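Local coordinates for protein extracellular ligand-binding receptor (PDB 4ZPJ) that probably captures a small solute outside the cell membrane and hands it to an ABC transporter for uptake, at residues 288-293 and 310-315; 320-325 and 331-336. One frame throughout, in Å; residues are numbered along the deposited sequence.

Contact 1 of 2, residues 288-293 and 310-315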
ATOM      1  N   VAL A 288      -6.300  -7.364   6.935  1.00 37.42           N
ATOM      2  CA  VAL A 288      -5.774  -8.680   7.304  1.00 37.83           C
ATOM      3  C   VAL A 288      -4.248  -8.757   7.079  1.00 38.63           C
ATOM      4  O   VAL A 288      -3.669  -9.831   6.863  1.00 38.36           O
ATOM      5  CB  VAL A 288      -6.517  -9.822   6.572  1.00 39.43           C
ATOM      6  CG1 VAL A 288      -7.959  -9.887   7.046  1.00 41.30           C
ATOM      7  CG2 VAL A 288      -6.446  -9.672   5.063  1.00 34.93           C
ATOM      8  N   ASP A 289      -3.592  -7.607   7.126  1.00 41.90           N
ATOM      9  CA  ASP A 289      -2.150  -7.534   6.967  1.00 41.50           C
ATOM     10  C   ASP A 289      -1.457  -8.394   8.012  1.00 42.85           C
ATOM     11  O   ASP A 289      -1.924  -8.527   9.155  1.00 43.75           O
ATOM     12  CB  ASP A 289      -1.652  -6.090   7.116  1.00 45.34           C
ATOM     13  CG  ASP A 289      -0.105  -5.959   6.853  1.00 50.48           C
ATOM     14  OD1 ASP A 289       0.328  -6.275   5.728  1.00 55.40           O
ATOM     15  OD2 ASP A 289       0.664  -5.571   7.762  1.00 53.55           O
ATOM     16  N   GLN A 290      -0.314  -8.938   7.598  1.00 42.04           N
ATOM     17  CA  GLN A 290       0.551  -9.795   8.360  1.00 40.81           C
ATOM     18  C   GLN A 290       0.824  -9.302   9.754  1.00 37.32           C
ATOM     19  O   GLN A 290       0.840 -10.072  10.668  1.00 38.50           O
ATOM     20  CB  GLN A 290       1.938  -9.829   7.672  1.00 46.03           C
ATOM     21  CG  GLN A 290       2.869 -10.859   8.285  1.00 50.57           C
ATOM     22  CD  GLN A 290       2.429 -12.246   7.900  1.00 53.11           C
ATOM     23  OE1 GLN A 290       2.130 -12.497   6.719  1.00 56.08           O
ATOM     24  NE2 GLN A 290       2.360 -13.144   8.867  1.00 55.02           N
ATOM     25  N   SER A 291       1.066  -8.018   9.902  1.00 37.15           N
ATOM     26  CA  SER A 291       1.346  -7.465  11.227  1.00 41.50           C
ATOM     27  C   SER A 291       0.211  -7.655  12.211  1.00 41.33           C
ATOM     28  O   SER A 291       0.449  -7.661  13.416  1.00 43.21           O
ATOM     29  CB  SER A 291       1.657  -5.988  11.138  1.00 41.36           C
ATOM     30  OG  SER A 291       0.683  -5.340  10.341  1.00 44.71           O
ATOM     31  N   ILE A 292      -1.027  -7.789  11.742  1.00 39.42           N
ATOM     32  CA  ILE A 292      -2.118  -7.886  12.720  1.00 40.49           C
ATOM     33  C   ILE A 292      -2.886  -9.177  12.602  1.00 42.59           C
ATOM     34  O   ILE A 292      -3.832  -9.394  13.342  1.00 41.60           O
ATOM     35  CB  ILE A 292      -3.066  -6.698  12.627  1.00 40.69           C
ATOM     36  CG1 ILE A 292      -3.582  -6.503  11.193  1.00 40.96           C
ATOM     37  CG2 ILE A 292      -2.337  -5.438  13.048  1.00 42.07           C
ATOM     38  CD1 ILE A 292      -4.740  -5.535  11.093  1.00 42.68           C
ATOM     39  N   LEU A 293      -2.451 -10.028  11.682  1.00 43.14           N
ATOM     40  CA  LEU A 293      -3.097 -11.295  11.412  1.00 44.61           C
ATOM     41  C   LEU A 293      -3.141 -12.191  12.625  1.00 45.38           C
ATOM     42  O   LEU A 293      -4.177 -12.728  12.945  1.00 51.25           O
ATOM     43  CB  LEU A 293      -2.441 -11.994  10.222  1.00 46.88           C
ATOM     44  CG  LEU A 293      -3.348 -12.960   9.471  1.00 49.72           C
ATOM     45  CD1 LEU A 293      -4.790 -12.470   9.336  1.00 52.16           C
ATOM     46  CD2 LEU A 293      -2.778 -13.263   8.113  1.00 47.07           C
ATOM     47  N   THR A 310       1.760 -10.826  -0.034  1.00 31.88           N
ATOM     48  CA  THR A 310       1.783 -11.702   1.124  1.00 32.26           C
ATOM     49  C   THR A 310       3.075 -12.486   1.027  1.00 33.32           C
ATOM     50  O   THR A 310       3.446 -12.893  -0.063  1.00 33.62           O
ATOM     51  CB  THR A 310       0.611 -12.713   1.089  1.00 32.85           C
ATOM     52  OG1 THR A 310       0.789 -13.718   2.066  1.00 31.82           O
ATOM     53  CG2 THR A 310       0.453 -13.398  -0.347  1.00 32.44           C
ATOM     54  N   ALA A 311       3.717 -12.705   2.191  1.00 33.38           N
ATOM     55  CA  ALA A 311       4.873 -13.529   2.367  1.00 33.49           C
ATOM     56  C   ALA A 311       4.709 -15.007   1.940  1.00 35.95           C
ATOM     57  O   ALA A 311       5.718 -15.742   1.707  1.00 37.76           O
ATOM     58  CB  ALA A 311       5.327 -13.403   3.802  1.00 33.08           C
ATOM     59  N   TYR A 312       3.466 -15.450   1.774  1.00 35.48           N
ATOM     60  CA  TYR A 312       3.210 -16.829   1.295  1.00 37.10           C
ATOM     61  C   TYR A 312       3.075 -16.936  -0.213  1.00 38.89           C
ATOM     62  O   TYR A 312       2.610 -17.963  -0.708  1.00 38.47           O
ATOM     63  CB  TYR A 312       1.993 -17.449   2.010  1.00 38.66           C
ATOM     64  CG  TYR A 312       2.290 -17.578   3.510  1.00 41.79           C
ATOM     65  CD1 TYR A 312       2.946 -18.722   4.054  1.00 42.18           C
ATOM     66  CD2 TYR A 312       2.084 -16.502   4.342  1.00 40.99           C
ATOM     67  CE1 TYR A 312       3.280 -18.772   5.409  1.00 42.79           C
ATOM     68  CE2 TYR A 312       2.404 -16.547   5.692  1.00 43.46           C
ATOM     69  CZ  TYR A 312       3.014 -17.671   6.220  1.00 43.03           C
ATOM     70  OH  TYR A 312       3.315 -17.627   7.551  1.00 44.72           O
ATOM     71  N   ASN A 313       3.498 -15.910  -0.957  1.00 36.19           N
ATOM     72  CA  ASN A 313       3.363 -15.973  -2.388  1.00 36.37           C
ATOM     73  C   ASN A 313       4.338 -17.048  -2.874  1.00 40.07           C
ATOM     74  O   ASN A 313       5.455 -17.150  -2.354  1.00 36.47           O
ATOM     75  CB  ASN A 313       3.639 -14.619  -3.010  1.00 34.92           C
ATOM     76  CG  ASN A 313       3.225 -14.530  -4.454  1.00 33.13           C
ATOM     77  OD1 ASN A 313       2.398 -15.300  -4.933  1.00 34.26           O
ATOM     78  ND2 ASN A 313       3.823 -13.601  -5.169  1.00 33.28           N
ATOM     79  N   ASP A 314       3.918 -17.861  -3.844  1.00 36.09           N
ATOM     80  CA  ASP A 314       4.668 -19.075  -4.139  1.00 38.06           C
ATOM     81  C   ASP A 314       5.544 -18.843  -5.344  1.00 39.60           C
ATOM     82  O   ASP A 314       5.523 -19.609  -6.295  1.00 43.11           O
ATOM     83  CB  ASP A 314       3.728 -20.320  -4.329  1.00 38.14           C
ATOM     84  CG  ASP A 314       2.697 -20.167  -5.503  1.00 38.89           C
ATOM     85  OD1 ASP A 314       2.416 -18.988  -5.882  1.00 37.78           O
ATOM     86  OD2 ASP A 314       2.089 -21.205  -5.995  1.00 39.75           O
ATOM     87  N   THR A 315       6.327 -17.774  -5.322  1.00 40.72           N
ATOM     88  CA  THR A 315       7.210 -17.461  -6.438  1.00 36.28           C
ATOM     89  C   THR A 315       8.582 -17.338  -5.912  1.00 38.26           C
ATOM     90  O   THR A 315       8.762 -16.985  -4.737  1.00 38.01           O
ATOM     91  CB  THR A 315       6.862 -16.132  -7.115  1.00 39.39           C
ATOM     92  OG1 THR A 315       7.085 -15.026  -6.218  1.00 34.87           O
ATOM     93  CG2 THR A 315       5.379 -16.158  -7.649  1.00 38.43           C
TER
HETATM   94  O   HOH W   1       2.925 -11.001   4.269  1.00 38.54           O
HETATM   95  O   HOH W   2       0.221 -13.478   5.064  1.00 48.93           O
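Q290 reaches across to A311 and Y312 with the end of its side chain. The contact is small, and OE1 makes both of the nearest approaches. This oxygen lies 4.2 Å from CE2 of Y312, at the ring edge and near the ring plane. It also lies 4.4 Å from CB of A311. The Q290 and Y312 side chains cross at about a right angle, and the amide plane is turned 37° from the ring plane. Q290 leaves its backbone with CG opposite the backbone N (chi1 -172°). A bend at chi2 (73°) then sets the amide beside the turn that starts at T310.

The gap is bridged by two waters rather than by direct polar bonds. Water 1 donates to OE1 of Q290 and accepts from the backbone N of A311, at 2.8 Å from that nitrogen. Water 2 donates to OE1 of Q290 at 2.7 Å and also to OG1 of T310. It sits in the plane of the Y312 ring, at its edge. OE1 is therefore gripped by two water donors.

Each backbone is shaped by its own turn. On one side, S291 N donates to OD2 of D289 in an Asx turn, and OG of S291 bonds the same oxygen at 2.6 Å. On the other, Y312 N donates to OG1 of T310 in an ST turn. A type I beta turn from T310 to N313 overlaps it, closed by N313 N to T310 O at 3.1 Å. T310 OG1 also bonds to the carbonyl of N409. T310 and N313 pack on strands 390-401 and 407-418.

A water-bridged glutamine thus joins an Asx turn to an ST and type I turn in the two-lobed fold of periplasmic binding proteins.

Contact 2 of 2, residues 320-325 and 331-336; sequences EFVEAF and GILPGL. With ZN (zinc ion), chain K.
P334 lies over one face of the F325 ring in a proline-aromatic CH-pi contact. It folds the loop after helix 316-328 back onto that helix. CB of P334 stands 3.7 Å from the F325 ring centroid, only 10° off the ring normal.

F325 can be followed outward. Its CB touches CG and CD of P334. CG is then 3.7 Å from CB of P334. CD1 and CE1 also meet that CB. Along the other edge of the ring, CD2 comes to 3.2 Å from the backbone O of I332, which lies near the ring plane, and CE2 flanks the same oxygen. CD2 also packs on CD of P334, at 3.6 Å. CZ, at the tip, is 4.0 Å from CA of P334. A chi1 of -171°, with CG turned away from N and beside the carbonyl carbon, directs the ring at the loop. Cut back to alanine, this position would probably lose the face that P334 lies on, opening a gap and letting the 332-334 backbone shift off the helix.

F321 closes on the same proline, its CE2 3.7 Å from P334 CG. V322 CG1 meets CD2 of L333 at 3.8 Å. The F325 ring also meets that of H329, and R76 of helix 68-84 touches it.

At the start of the segment, E320 binds a zinc ion together with E317 and a water, with E320 OE2 2.5 Å from the metal.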
ATOM      1  N   GLU A 320      12.895 -15.367  -2.083  1.00 38.45           N
ATOM      2  CA  GLU A 320      14.121 -14.639  -1.893  1.00 42.84           C
ATOM      3  C   GLU A 320      13.945 -13.384  -0.979  1.00 38.92           C
ATOM      4  O   GLU A 320      14.632 -13.236  -0.018  1.00 38.04           O
ATOM      5  CB  GLU A 320      14.642 -14.256  -3.262  1.00 49.19           C
ATOM      6  CG  GLU A 320      15.856 -13.341  -3.334  1.00 55.98           C
ATOM      7  CD  GLU A 320      16.241 -13.079  -4.783  1.00 63.17           C
ATOM      8  OE1 GLU A 320      16.054 -13.989  -5.629  1.00 79.97           O
ATOM      9  OE2 GLU A 320      16.679 -11.966  -5.102  1.00 70.66           O
ATOM     10  N   PHE A 321      12.922 -12.580  -1.191  1.00 38.10           N
ATOM     11  CA  PHE A 321      12.627 -11.429  -0.312  1.00 35.92           C
ATOM     12  C   PHE A 321      12.255 -11.841   1.095  1.00 37.03           C
ATOM     13  O   PHE A 321      12.744 -11.256   2.036  1.00 35.34           O
ATOM     14  CB  PHE A 321      11.538 -10.616  -0.956  1.00 36.31           C
ATOM     15  CG  PHE A 321      10.946  -9.547  -0.104  1.00 33.64           C
ATOM     16  CD1 PHE A 321      11.697  -8.458   0.267  1.00 35.60           C
ATOM     17  CD2 PHE A 321       9.631  -9.566   0.188  1.00 33.35           C
ATOM     18  CE1 PHE A 321      11.142  -7.426   1.004  1.00 34.40           C
ATOM     19  CE2 PHE A 321       9.045  -8.576   0.905  1.00 33.65           C
ATOM     20  CZ  PHE A 321       9.812  -7.497   1.333  1.00 36.41           C
ATOM     21  N   VAL A 322      11.478 -12.905   1.261  1.00 38.89           N
ATOM     22  CA  VAL A 322      11.155 -13.402   2.621  1.00 39.55           C
ATOM     23  C   VAL A 322      12.425 -13.891   3.336  1.00 43.56           C
ATOM     24  O   VAL A 322      12.639 -13.613   4.536  1.00 41.15           O
ATOM     25  CB  VAL A 322      10.134 -14.543   2.605  1.00 39.58           C
ATOM     26  CG1 VAL A 322       9.860 -15.047   3.997  1.00 42.62           C
ATOM     27  CG2 VAL A 322       8.808 -14.066   2.034  1.00 40.47           C
ATOM     28  N   GLU A 323      13.273 -14.617   2.612  1.00 43.63           N
ATOM     29  CA  GLU A 323      14.512 -15.124   3.233  1.00 47.21           C
ATOM     30  C   GLU A 323      15.436 -14.017   3.677  1.00 44.98           C
ATOM     31  O   GLU A 323      15.946 -14.066   4.781  1.00 48.26           O
ATOM     32  CB  GLU A 323      15.285 -16.015   2.281  1.00 49.07           C
ATOM     33  CG  GLU A 323      14.719 -17.396   2.318  1.00 53.19           C
ATOM     34  CD  GLU A 323      15.129 -18.221   1.130  1.00 57.34           C
ATOM     35  OE1 GLU A 323      16.069 -17.810   0.376  1.00 57.37           O
ATOM     36  OE2 GLU A 323      14.482 -19.282   0.978  1.00 62.72           O
ATOM     37  N   ALA A 324      15.653 -13.031   2.807  1.00 40.94           N
ATOM     38  CA  ALA A 324      16.527 -11.934   3.148  1.00 42.74           C
ATOM     39  C   ALA A 324      15.898 -11.051   4.236  1.00 42.16           C
ATOM     40  O   ALA A 324      16.597 -10.472   5.105  1.00 43.13           O
ATOM     41  CB  ALA A 324      16.868 -11.139   1.897  1.00 43.20           C
ATOM     42  N   PHE A 325      14.574 -11.004   4.263  1.00 39.91           N
ATOM     43  CA  PHE A 325      13.909 -10.187   5.255  1.00 39.79           C
ATOM     44  C   PHE A 325      14.004 -10.859   6.611  1.00 43.09           C
ATOM     45  O   PHE A 325      14.461 -10.260   7.575  1.00 42.34           O
ATOM     46  CB  PHE A 325      12.463  -9.901   4.882  1.00 39.74           C
ATOM     47  CG  PHE A 325      11.805  -8.893   5.777  1.00 39.57           C
ATOM     48  CD1 PHE A 325      11.879  -7.553   5.502  1.00 38.67           C
ATOM     49  CD2 PHE A 325      11.154  -9.295   6.927  1.00 40.95           C
ATOM     50  CE1 PHE A 325      11.275  -6.641   6.332  1.00 40.64           C
ATOM     51  CE2 PHE A 325      10.558  -8.381   7.767  1.00 39.35           C
ATOM     52  CZ  PHE A 325      10.615  -7.058   7.463  1.00 39.76           C
ATOM     53  N   GLY A 331      13.443 -13.761  12.024  1.00 63.53           N
ATOM     54  CA  GLY A 331      12.309 -14.641  11.641  1.00 57.73           C
ATOM     55  C   GLY A 331      10.968 -13.947  11.362  1.00 55.11           C
ATOM     56  O   GLY A 331      10.007 -14.610  10.958  1.00 55.19           O
ATOM     57  N   ILE A 332      10.887 -12.624  11.572  1.00 50.14           N
ATOM     58  CA  ILE A 332       9.649 -11.914  11.360  1.00 49.54           C
ATOM     59  C   ILE A 332       9.365 -11.782   9.843  1.00 47.95           C
ATOM     60  O   ILE A 332      10.258 -11.520   9.029  1.00 49.15           O
ATOM     61  CB  ILE A 332       9.630 -10.553  12.068  1.00 50.25           C
ATOM     62  CG1 ILE A 332       9.760 -10.751  13.597  1.00 51.88           C
ATOM     63  CG2 ILE A 332       8.327  -9.819  11.785  1.00 47.93           C
ATOM     64  CD1 ILE A 332      10.173  -9.489  14.320  1.00 49.21           C
ATOM     65  N   LEU A 333       8.119 -11.998   9.473  1.00 44.02           N
ATOM     66  CA  LEU A 333       7.735 -12.025   8.058  1.00 43.09           C
ATOM     67  C   LEU A 333       7.443 -10.589   7.622  1.00 39.93           C
ATOM     68  O   LEU A 333       6.892  -9.825   8.383  1.00 38.42           O
ATOM     69  CB  LEU A 333       6.500 -12.949   7.847  1.00 42.93           C
ATOM     70  CG  LEU A 333       6.674 -14.471   7.978  1.00 43.77           C
ATOM     71  CD1 LEU A 333       5.436 -15.265   7.617  1.00 43.73           C
ATOM     72  CD2 LEU A 333       7.780 -14.998   7.117  1.00 42.98           C
ATOM     73  N   PRO A 334       7.814 -10.224   6.388  1.00 38.74           N
ATOM     74  CA  PRO A 334       7.454  -8.921   5.868  1.00 39.51           C
ATOM     75  C   PRO A 334       5.995  -8.826   5.505  1.00 39.55           C
ATOM     76  O   PRO A 334       5.406  -9.810   5.049  1.00 40.47           O
ATOM     77  CB  PRO A 334       8.291  -8.816   4.596  1.00 39.24           C
ATOM     78  CG  PRO A 334       8.383 -10.207   4.124  1.00 38.05           C
ATOM     79  CD  PRO A 334       8.475 -11.053   5.369  1.00 38.70           C
ATOM     80  N   GLY A 335       5.430  -7.649   5.715  1.00 39.55           N
ATOM     81  CA  GLY A 335       4.104  -7.352   5.281  1.00 39.55           C
ATOM     82  C   GLY A 335       4.051  -6.290   4.216  1.00 43.53           C
ATOM     83  O   GLY A 335       4.996  -6.110   3.444  1.00 40.97           O
ATOM     84  N   LEU A 336       2.936  -5.559   4.213  1.00 41.49           N
ATOM     85  CA  LEU A 336       2.580  -4.684   3.120  1.00 43.59           C
ATOM     86  C   LEU A 336       3.498  -3.487   2.988  1.00 40.40           C
ATOM     87  O   LEU A 336       3.942  -3.133   1.879  1.00 37.36           O
ATOM     88  CB  LEU A 336       1.161  -4.155   3.389  1.00 48.84           C
ATOM     89  CG  LEU A 336       0.152  -4.649   2.378  1.00 55.69           C
ATOM     90  CD1 LEU A 336      -1.232  -4.815   2.981  1.00 54.64           C
ATOM     91  CD2 LEU A 336       0.175  -3.604   1.266  1.00 62.50           C
TER
HETATM   92 ZN    ZN K 510      15.782 -11.778  -7.426  1.00 79.97          ZN
HETATM   93  O   HOH W   3      16.505  -9.451  -7.046  1.00 54.13           O

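From the N terminus, the chain passes 288-293, runs through helix 293-296 and strand 304-307, and returns at 310-315, where contact 1 closes the loop. After four intervening residues, contact 2 opens on helix 316-328. It closes a much shorter connection of five residues, three of them the end of the helix, when 331-336 folds back. The two follow in series and neither nests in the other. They still touch: D289 OD1 probably accepts a hydrogen bond from L336 N, at the start of helix 336-354. Y312 packs on L333, and A311 lies against V322. Together they join the loops after strands 281-283 and 304-307 to helix 316-328 and to the start of helix 336-354.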